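PDB 4N5H: Esterase/lipase from Lactobacillus rhamnosus, which probably hydrolyses carboxylic esters, and may also transfer acyl groups, as an esterase of the alpha/beta hydrolase fold. Local coordinates for residues 241-245 with 273-278; 85-91 with 281-285; 112-117 with 167-171. The protein carries 1 engineered substitution. One frame throughout, in Å; residues are numbered along the deposited sequence.

Contact 1 (241-245 with 273-278); sequences QNDSF and GPHLKH
Loops 241-245 and 273-278 come closest at Asp243 and His278, whose CA atoms lie 4.3 Å apart. Asp243 turns CG trans to its own N (chi1 174°), which carries the carboxylate to the edge of the His278 imidazole. There His278 ND1 gives a hydrogen bond to Asp243 OD1, at 2.6 Å and 156°. The nitrogen arrives on the syn side of OD1, and the carboxylate and ring planes are 16° apart. A second donor, Phe245 N, bonds to Asp243 OD1 at 3.0 Å from the other face of the carboxylate, high above its plane. This closes an Asx turn. Phe245 CD1 lies over one face of the imidazole, 3.3 Å from His278 CE1. Asn242 CB lies 3.4 Å from Leu276 O; a water links Asn242 ND2 to Gly273 O, and OD1 accepts from Gln45 NE2 of the second subunit. Waters also join the backbones. One links Asn242 N to Leu276 O, and another accepts from both Ser244 N and His278 N. His278 NE2 is hydrogen-bonded to Ser146 OG, consistent with a Ser-His-Asp catalytic triad. Two bonds on OD1 fix the carboxylate's rotation, and the bond to ND1 probably helps orient the imidazole.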
loop_
_atom_site.group_PDB
_atom_site.type_symbol
_atom_site.label_atom_id
_atom_site.label_comp_id
_atom_site.label_asym_id
_atom_site.label_seq_id
_atom_site.Cartn_x
_atom_site.Cartn_y
_atom_site.Cartn_z
ATOM N N GLN A 241 7.415 16.638 31.759
ATOM C CA GLN A 241 6.370 17.455 32.299
ATOM C C GLN A 241 5.212 17.697 31.361
ATOM O O GLN A 241 4.142 18.058 31.844
ATOM C CB GLN A 241 6.980 18.825 32.689
ATOM C CG GLN A 241 8.047 18.651 33.708
ATOM C CD GLN A 241 8.515 19.982 34.252
ATOM O OE1 GLN A 241 8.849 20.888 33.502
ATOM N NE2 GLN A 241 8.606 20.063 35.577
ATOM N N ASN A 242 5.304 17.410 30.049
ATOM C CA ASN A 242 4.187 17.443 29.162
ATOM C C ASN A 242 3.518 16.078 28.927
ATOM O O ASN A 242 2.621 15.949 28.108
ATOM C CB ASN A 242 4.551 18.136 27.821
ATOM C CG ASN A 242 4.314 19.634 27.903
ATOM O OD1 ASN A 242 3.201 20.048 28.189
ATOM N ND2 ASN A 242 5.349 20.424 27.751
ATOM N N ASP A 243 3.948 15.035 29.642
ATOM C CA ASP A 243 3.195 13.785 29.714
ATOM C C ASP A 243 1.868 14.000 30.450
ATOM O O ASP A 243 1.886 14.503 31.548
ATOM C CB ASP A 243 4.107 12.765 30.446
ATOM C CG ASP A 243 3.409 11.444 30.735
ATOM O OD1 ASP A 243 2.460 11.109 29.990
ATOM O OD2 ASP A 243 3.845 10.766 31.659
ATOM N N SER A 244 0.754 13.687 29.857
ATOM C CA SER A 244 -0.508 13.782 30.533
ATOM C C SER A 244 -0.506 12.931 31.815
ATOM O O SER A 244 -1.200 13.288 32.748
ATOM C CB SER A 244 -1.605 13.255 29.655
ATOM O OG SER A 244 -1.327 11.973 29.113
ATOM N N PHE A 245 0.332 11.896 31.900
ATOM C CA PHE A 245 0.529 11.086 33.141
ATOM C C PHE A 245 1.720 11.450 33.947
ATOM O O PHE A 245 2.237 10.653 34.739
ATOM C CB PHE A 245 0.584 9.599 32.765
ATOM C CG PHE A 245 -0.741 9.048 32.323
ATOM C CD1 PHE A 245 -1.084 9.025 30.993
ATOM C CD2 PHE A 245 -1.666 8.643 33.270
ATOM C CE1 PHE A 245 -2.254 8.454 30.508
ATOM C CE2 PHE A 245 -2.895 8.137 32.807
ATOM C CZ PHE A 245 -3.137 7.981 31.433
ATOM N N GLY A 273 9.075 21.564 25.113
ATOM C CA GLY A 273 8.045 21.754 24.144
ATOM C C GLY A 273 6.749 20.924 24.360
ATOM O O GLY A 273 6.765 19.855 24.948
ATOM N N PRO A 274 5.652 21.372 23.766
ATOM C CA PRO A 274 4.402 20.740 23.929
ATOM C C PRO A 274 4.247 19.424 23.146
ATOM O O PRO A 274 3.290 18.646 23.364
ATOM C CB PRO A 274 3.456 21.790 23.380
ATOM C CG PRO A 274 4.201 22.473 22.328
ATOM C CD PRO A 274 5.553 22.586 22.918
ATOM N N HIS A 275 5.129 19.242 22.145
ATOM C CA HIS A 275 5.087 18.032 21.365
ATOM C C HIS A 275 5.575 16.801 22.127
ATOM O O HIS A 275 5.297 15.661 21.697
ATOM C CB HIS A 275 5.904 18.228 20.072
ATOM C CG HIS A 275 7.305 18.659 20.311
ATOM N ND1 HIS A 275 7.628 19.901 20.848
ATOM C CD2 HIS A 275 8.483 18.028 20.114
ATOM C CE1 HIS A 275 8.934 20.023 20.908
ATOM N NE2 HIS A 275 9.475 18.906 20.460
ATOM N N LEU A 276 6.277 17.001 23.258
ATOM C CA LEU A 276 6.865 15.867 24.024
ATOM C C LEU A 276 5.783 15.359 24.958
ATOM O O LEU A 276 5.860 15.402 26.199
ATOM C CB LEU A 276 8.086 16.380 24.757
ATOM C CG LEU A 276 9.145 16.887 23.829
ATOM C CD1 LEU A 276 10.348 17.212 24.667
ATOM C CD2 LEU A 276 9.501 15.932 22.701
ATOM N N LYS A 277 4.761 14.836 24.299
ATOM C CA LYS A 277 3.560 14.332 24.955
ATOM C C LYS A 277 3.762 12.916 25.506
ATOM O O LYS A 277 4.822 12.355 25.423
ATOM C CB LYS A 277 2.427 14.311 23.941
ATOM C CG LYS A 277 2.625 13.338 22.755
ATOM C CD LYS A 277 1.367 13.163 21.918
ATOM C CE LYS A 277 0.368 12.230 22.625
ATOM N NZ LYS A 277 0.687 10.786 22.760
ATOM N N HIS A 278 2.686 12.353 26.086
ATOM C CA HIS A 278 2.705 10.962 26.560
ATOM C C HIS A 278 3.258 10.082 25.494
ATOM O O HIS A 278 2.824 10.100 24.357
ATOM C CB HIS A 278 1.231 10.579 26.856
ATOM C CG HIS A 278 1.061 9.246 27.484
ATOM N ND1 HIS A 278 1.563 8.962 28.736
ATOM C CD2 HIS A 278 0.373 8.153 27.088
ATOM C CE1 HIS A 278 1.268 7.705 29.034
ATOM N NE2 HIS A 278 0.500 7.217 28.088
HETATM O O HOH W 1 8.078 18.984 27.242
HETATM O O HOH W 2 7.505 16.418 28.365
HETATM O O HOH W 3 0.206 13.802 26.725
#

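Contact 2 (85-91 with 281-285); sequences NRNYCRY and NVQHW. With IPA (isopropyl alcohol), chain C.
Helix 86-94 packs its first turns against the end of helix 280-283 in a buried contact, where Tyr88 meets Val282 and Asn85 lies near the probable nucleophile elbow. Val282 CG2 sits over the centre of the Tyr88 ring, 3.9 Å from its centroid and 9° off the normal, a CH-pi contact. Tyr88 CG lies trans to its backbone N (chi1 173°), which brings the ring against Asn281 and Val282, with Tyr88 CD2 3.6 Å from Asn281 O. The ring also packs on Asn294 and Met297 of helix 288-311. The other Val282 methyl, CG1, touches the amide of Asn85, 3.6 Å from Asn85 OD1. Asn85 ND2 is held by Asp145 and Asp71. One turn on, Tyr91 CD1 presses on Trp285 CE3 at 3.3 Å. The two ring planes differ by 21°, but the rings are offset so far that little of one lies over the other. Trp285 CD1 meets Asn87 CB, and its NE1 bonds Arg30 O. A water accepts from Tyr88 N and donates to Val282 O, each at 3.0 Å. With an alanine at Tyr88, Val282 CG2 would probably lose the ring face it rests on, and a gap would open towards helix 288-311. Arg86 NH1 donates to an isopropyl alcohol, probably from the crystallisation liquor. No direct hydrogen bond crosses between the segments, so the join depends on apolar fit and one bridging water.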
loop_
_atom_site.group_PDB
_atom_site.type_symbol
_atom_site.label_atom_id
_atom_site.label_comp_id
_atom_site.label_asym_id
_atom_site.label_seq_id
_atom_site.Cartn_x
_atom_site.Cartn_y
_atom_site.Cartn_z
ATOM N N ASN A 85 3.476 -1.265 18.707
ATOM C CA ASN A 85 4.757 -0.579 18.801
ATOM C C ASN A 85 5.763 -1.042 17.796
ATOM O O ASN A 85 6.982 -0.971 18.007
ATOM C CB ASN A 85 5.317 -0.810 20.252
ATOM C CG ASN A 85 4.550 -0.033 21.325
ATOM O OD1 ASN A 85 3.613 0.706 21.054
ATOM N ND2 ASN A 85 4.990 -0.226 22.558
ATOM N N ARG A 86 5.298 -1.478 16.619
ATOM C CA ARG A 86 6.236 -2.007 15.667
ATOM C C ARG A 86 7.338 -1.039 15.221
ATOM O O ARG A 86 8.494 -1.468 15.092
ATOM C CB ARG A 86 5.548 -2.631 14.489
ATOM C CG ARG A 86 4.841 -1.651 13.600
ATOM C CD ARG A 86 3.873 -2.450 12.683
ATOM N NE ARG A 86 3.010 -1.608 11.865
ATOM C CZ ARG A 86 1.839 -1.132 12.231
ATOM N NH1 ARG A 86 1.355 -1.367 13.419
ATOM N NH2 ARG A 86 1.140 -0.392 11.369
ATOM N N ASN A 87 7.026 0.252 15.013
ATOM C CA ASN A 87 8.073 1.175 14.517
ATOM C C ASN A 87 9.114 1.425 15.606
ATOM O O ASN A 87 10.284 1.427 15.301
ATOM C CB ASN A 87 7.480 2.482 14.038
ATOM C CG ASN A 87 6.923 2.326 12.611
ATOM O OD1 ASN A 87 7.051 1.247 11.936
ATOM N ND2 ASN A 87 6.310 3.382 12.144
ATOM N N TYR A 88 8.674 1.548 16.833
ATOM C CA TYR A 88 9.613 1.720 17.955
ATOM C C TYR A 88 10.494 0.501 18.089
ATOM O O TYR A 88 11.724 0.616 18.219
ATOM C CB TYR A 88 8.825 1.922 19.229
ATOM C CG TYR A 88 9.564 1.955 20.547
ATOM C CD1 TYR A 88 9.421 0.924 21.454
ATOM C CD2 TYR A 88 10.397 3.013 20.892
ATOM C CE1 TYR A 88 10.041 0.935 22.678
ATOM C CE2 TYR A 88 11.004 3.050 22.125
ATOM C CZ TYR A 88 10.787 2.049 23.049
ATOM O OH TYR A 88 11.346 2.052 24.300
ATOM N N CYS A 89 9.893 -0.686 18.024
ATOM C CA CYS A 89 10.688 -1.929 18.071
ATOM C C CYS A 89 11.666 -2.029 16.923
ATOM O O CYS A 89 12.810 -2.449 17.117
ATOM C CB CYS A 89 9.792 -3.148 18.145
ATOM S SG CYS A 89 8.930 -3.351 19.745
ATOM N N ARG A 90 11.235 -1.702 15.689
ATOM C CA ARG A 90 12.181 -1.725 14.566
ATOM C C ARG A 90 13.328 -0.764 14.809
ATOM O O ARG A 90 14.510 -1.062 14.502
ATOM C CB ARG A 90 11.469 -1.289 13.278
ATOM C CG ARG A 90 10.437 -2.265 12.737
ATOM C CD ARG A 90 9.530 -1.614 11.677
ATOM N NE ARG A 90 8.699 -2.659 11.083
ATOM C CZ ARG A 90 7.417 -2.474 10.648
ATOM N NH1 ARG A 90 6.811 -1.307 10.648
ATOM N NH2 ARG A 90 6.755 -3.486 10.141
ATOM N N TYR A 91 13.010 0.424 15.327
ATOM C CA TYR A 91 14.087 1.376 15.612
ATOM C C TYR A 91 15.132 0.758 16.558
ATOM O O TYR A 91 16.348 0.788 16.311
ATOM C CB TYR A 91 13.641 2.758 16.159
ATOM C CG TYR A 91 14.846 3.580 16.458
ATOM C CD1 TYR A 91 15.601 4.155 15.395
ATOM C CD2 TYR A 91 15.293 3.751 17.770
ATOM C CE1 TYR A 91 16.757 4.837 15.676
ATOM C CE2 TYR A 91 16.479 4.446 18.007
ATOM C CZ TYR A 91 17.193 4.948 16.964
ATOM O OH TYR A 91 18.350 5.686 17.191
ATOM N N ASN A 281 8.215 9.230 22.462
ATOM C CA ASN A 281 9.411 8.500 21.927
ATOM C C ASN A 281 9.167 7.113 21.373
ATOM O O ASN A 281 9.968 6.552 20.644
ATOM C CB ASN A 281 10.557 8.520 22.917
ATOM C CG ASN A 281 10.215 7.827 24.195
ATOM O OD1 ASN A 281 9.268 8.263 24.891
ATOM N ND2 ASN A 281 10.822 6.716 24.456
ATOM N N VAL A 282 8.042 6.574 21.758
ATOM C CA VAL A 282 7.491 5.340 21.224
ATOM C C VAL A 282 6.620 5.596 19.953
ATOM O O VAL A 282 6.705 4.863 18.926
ATOM C CB VAL A 282 6.605 4.638 22.255
ATOM C CG1 VAL A 282 5.980 3.341 21.711
ATOM C CG2 VAL A 282 7.466 4.250 23.472
ATOM N N GLN A 283 5.797 6.635 20.005
ATOM C CA GLN A 283 4.924 6.964 18.877
ATOM C C GLN A 283 5.623 7.575 17.684
ATOM O O GLN A 283 5.187 7.309 16.568
ATOM C CB GLN A 283 3.803 7.892 19.314
ATOM C CG GLN A 283 2.888 7.233 20.288
ATOM C CD GLN A 283 1.727 8.186 20.707
ATOM O OE1 GLN A 283 1.816 9.417 20.629
ATOM N NE2 GLN A 283 0.568 7.518 20.993
ATOM N N HIS A 284 6.725 8.308 17.890
ATOM C CA HIS A 284 7.504 8.939 16.813
ATOM C C HIS A 284 8.978 8.742 17.013
ATOM O O HIS A 284 9.738 9.668 17.477
ATOM C CB HIS A 284 7.185 10.420 16.767
ATOM C CG HIS A 284 5.888 10.705 16.096
ATOM N ND1 HIS A 284 5.769 10.693 14.725
ATOM C CD2 HIS A 284 4.660 10.840 16.578
ATOM C CE1 HIS A 284 4.485 10.874 14.401
ATOM N NE2 HIS A 284 3.803 10.951 15.520
ATOM N N TRP A 285 9.433 7.544 16.641
ATOM C CA TRP A 285 10.865 7.222 16.734
ATOM C C TRP A 285 11.757 8.191 16.026
ATOM O O TRP A 285 12.903 8.368 16.416
ATOM C CB TRP A 285 11.096 5.807 16.181
ATOM C CG TRP A 285 11.004 5.732 14.707
ATOM C CD1 TRP A 285 9.885 5.568 13.967
ATOM C CD2 TRP A 285 12.062 6.002 13.771
ATOM N NE1 TRP A 285 10.202 5.702 12.618
ATOM C CE2 TRP A 285 11.526 5.890 12.480
ATOM C CE3 TRP A 285 13.434 6.190 13.905
ATOM C CZ2 TRP A 285 12.271 6.054 11.353
ATOM C CZ3 TRP A 285 14.149 6.406 12.816
ATOM C CH2 TRP A 285 13.605 6.334 11.524
HETATM C C1 IPA C . -1.870 0.570 12.436
HETATM C C2 IPA C . -2.099 0.332 13.950
HETATM C C3 IPA C . -3.462 -0.341 13.986
HETATM O O2 IPA C . -1.097 -0.631 14.478
HETATM O O HOH W 4 5.851 2.391 17.541
#

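Contact 3 (112-117 with 167-171); sequences LRGQIQ and LFGVS
Leu112 sets its CG against the edge of the Phe168 ring, 4.3 Å from Phe168 CE2. Its side chain also packs on Leu151 and Leu154 of helix 147-158. Arg113 comes next and does most of the polar work. Its chain runs out straight and then bends at chi3 (-69°), which turns the guanidinium towards the end of helix 162-168. Arg113 NE and Arg113 NH2 both bond to Leu167 O, each at 3.0 Å and 148°. The grip is side-on, and the carbonyl oxygen lies in the guanidinium plane. NE approaches in the carbonyl plane, while NH2 is tilted from it. The third nitrogen, NH1, makes a salt bridge to Asp214. On the way out, Arg113 CG passes 3.5 Å from Phe168 O.

The carbonyls met here lie where helix 162-168 ends in a Schellman motif. Gly169 has positive phi there, and the chain then leaves the helix, with Val170 facing helix 112-129. A CB on Gly169 would run into Gln117 NE2. In this alpha/beta hydrolase fold the contact joins the start of helix 112-129 to the end of helix 162-168, with helix 147-158 packing against both.

Ile116 points at the second segment. Its CG2 is 4.0 Å from Phe168 CD2, oblique to the ring, and is also near Val170 CG1. Phe168 is further wedged against Ile158 and Leu217. Gln117 is extended beyond CG, and its NE2 donates to Phe168 O at 3.1 Å and 151°. The donor is tilted from the carbonyl plane, and the oxygen is also somewhat off the amide plane. Two successive carbonyls at the helix end are thus taken by two side chains one helical turn apart. Gln117 CG lies 3.8 Å from Val170 CG1, and Val170 packs on Ile158 from helix 147-158.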
loop_
_atom_site.group_PDB
_atom_site.type_symbol
_atom_site.label_atom_id
_atom_site.label_comp_id
_atom_site.label_asym_id
_atom_site.label_seq_id
_atom_site.Cartn_x
_atom_site.Cartn_y
_atom_site.Cartn_z
ATOM N N LEU A 112 -5.797 -8.697 35.497
ATOM C CA LEU A 112 -4.341 -8.430 35.539
ATOM C C LEU A 112 -3.561 -9.708 35.596
ATOM O O LEU A 112 -2.533 -9.842 34.995
ATOM C CB LEU A 112 -4.051 -7.526 36.726
ATOM C CG LEU A 112 -2.528 -7.284 37.028
ATOM C CD1 LEU A 112 -1.818 -6.671 35.781
ATOM C CD2 LEU A 112 -2.378 -6.389 38.249
ATOM N N ARG A 113 -4.036 -10.717 36.349
ATOM C CA ARG A 113 -3.303 -11.973 36.418
ATOM C C ARG A 113 -3.128 -12.621 35.059
ATOM O O ARG A 113 -2.038 -13.159 34.749
ATOM C CB ARG A 113 -3.928 -12.951 37.464
ATOM C CG ARG A 113 -3.305 -14.298 37.487
ATOM C CD ARG A 113 -3.949 -15.218 38.499
ATOM N NE ARG A 113 -3.703 -14.850 39.878
ATOM C CZ ARG A 113 -4.607 -14.290 40.683
ATOM N NH1 ARG A 113 -5.825 -13.935 40.192
ATOM N NH2 ARG A 113 -4.291 -14.018 41.967
ATOM N N GLY A 114 -4.193 -12.638 34.235
ATOM C CA GLY A 114 -4.147 -13.259 32.868
ATOM C C GLY A 114 -3.084 -12.475 32.054
ATOM O O GLY A 114 -2.319 -13.125 31.333
ATOM N N GLN A 115 -3.036 -11.183 32.201
ATOM C CA GLN A 115 -2.046 -10.322 31.443
ATOM C C GLN A 115 -0.621 -10.657 31.842
ATOM O O GLN A 115 0.273 -10.850 30.993
ATOM C CB GLN A 115 -2.304 -8.803 31.563
ATOM C CG GLN A 115 -3.670 -8.499 30.985
ATOM C CD GLN A 115 -3.943 -7.048 30.883
ATOM O OE1 GLN A 115 -3.548 -6.239 31.726
ATOM N NE2 GLN A 115 -4.576 -6.681 29.805
ATOM N N ILE A 116 -0.386 -10.765 33.144
ATOM C CA ILE A 116 0.913 -11.134 33.675
ATOM C C ILE A 116 1.324 -12.532 33.282
ATOM O O ILE A 116 2.455 -12.762 32.860
ATOM C CB ILE A 116 0.947 -10.941 35.223
ATOM C CG1 ILE A 116 0.806 -9.413 35.571
ATOM C CG2 ILE A 116 2.173 -11.652 35.778
ATOM C CD1 ILE A 116 2.066 -8.578 35.286
ATOM N N GLN A 117 0.372 -13.454 33.265
ATOM C CA GLN A 117 0.658 -14.835 32.839
ATOM C C GLN A 117 1.042 -14.868 31.362
ATOM O O GLN A 117 2.004 -15.575 30.991
ATOM C CB GLN A 117 -0.516 -15.743 33.127
ATOM C CG GLN A 117 -0.615 -16.035 34.597
ATOM C CD GLN A 117 -1.830 -16.961 34.965
ATOM O OE1 GLN A 117 -2.681 -17.267 34.140
ATOM N NE2 GLN A 117 -1.869 -17.413 36.204
ATOM N N LEU A 167 1.441 -15.980 43.801
ATOM C CA LEU A 167 0.153 -15.239 43.739
ATOM C C LEU A 167 -0.317 -15.001 42.280
ATOM O O LEU A 167 -1.523 -15.113 41.979
ATOM C CB LEU A 167 0.207 -13.911 44.505
ATOM C CG LEU A 167 0.219 -13.878 46.038
ATOM C CD1 LEU A 167 0.037 -12.409 46.443
ATOM C CD2 LEU A 167 -0.845 -14.749 46.709
ATOM N N PHE A 168 0.624 -14.700 41.382
ATOM C CA PHE A 168 0.284 -14.478 40.021
ATOM C C PHE A 168 0.231 -15.731 39.173
ATOM O O PHE A 168 -0.107 -15.619 38.008
ATOM C CB PHE A 168 1.238 -13.426 39.406
ATOM C CG PHE A 168 0.918 -12.028 39.849
ATOM C CD1 PHE A 168 1.513 -11.492 40.953
ATOM C CD2 PHE A 168 -0.003 -11.229 39.132
ATOM C CE1 PHE A 168 1.208 -10.200 41.371
ATOM C CE2 PHE A 168 -0.257 -9.883 39.526
ATOM C CZ PHE A 168 0.338 -9.409 40.649
ATOM N N GLY A 169 0.563 -16.879 39.743
ATOM C CA GLY A 169 0.497 -18.153 39.020
ATOM C C GLY A 169 1.510 -18.229 37.886
ATOM O O GLY A 169 1.176 -18.821 36.863
ATOM N N VAL A 170 2.739 -17.778 38.125
ATOM C CA VAL A 170 3.839 -17.861 37.097
ATOM C C VAL A 170 5.058 -18.456 37.744
ATOM O O VAL A 170 5.110 -18.550 38.915
ATOM C CB VAL A 170 4.170 -16.466 36.482
ATOM C CG1 VAL A 170 2.959 -15.882 35.828
ATOM C CG2 VAL A 170 4.669 -15.459 37.503
ATOM N N SER A 171 5.918 -19.001 36.924
ATOM C CA SER A 171 7.255 -19.440 37.349
ATOM C C SER A 171 8.257 -18.415 36.911
ATOM O O SER A 171 8.093 -17.770 35.896
ATOM C CB SER A 171 7.568 -20.746 36.614
ATOM O OG SER A 171 6.680 -21.733 37.040
#

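Overall arrangement
Contacts 1 and 2 adjoin, with centres about 17 Å apart. They touch through Lys277 NZ and Gln283 OE1, 2.8 Å apart in a probable hydrogen bond. Along the chain contact 1 is nested inside the loop closed by contact 2. Contact 1 holds the His278 and Asp243 of the probable triad. Contact 2 comes near the same site through Asn85, which bonds Asp145, the residue before Ser146. Contact 3 lies across the centre of the chain from both. Its centre is about 32 Å from that of contact 1 and 27 Å from that of contact 2; nearest atoms are about 14 Å away in either case. It joins a helix to another's end and following loop, away from the triad.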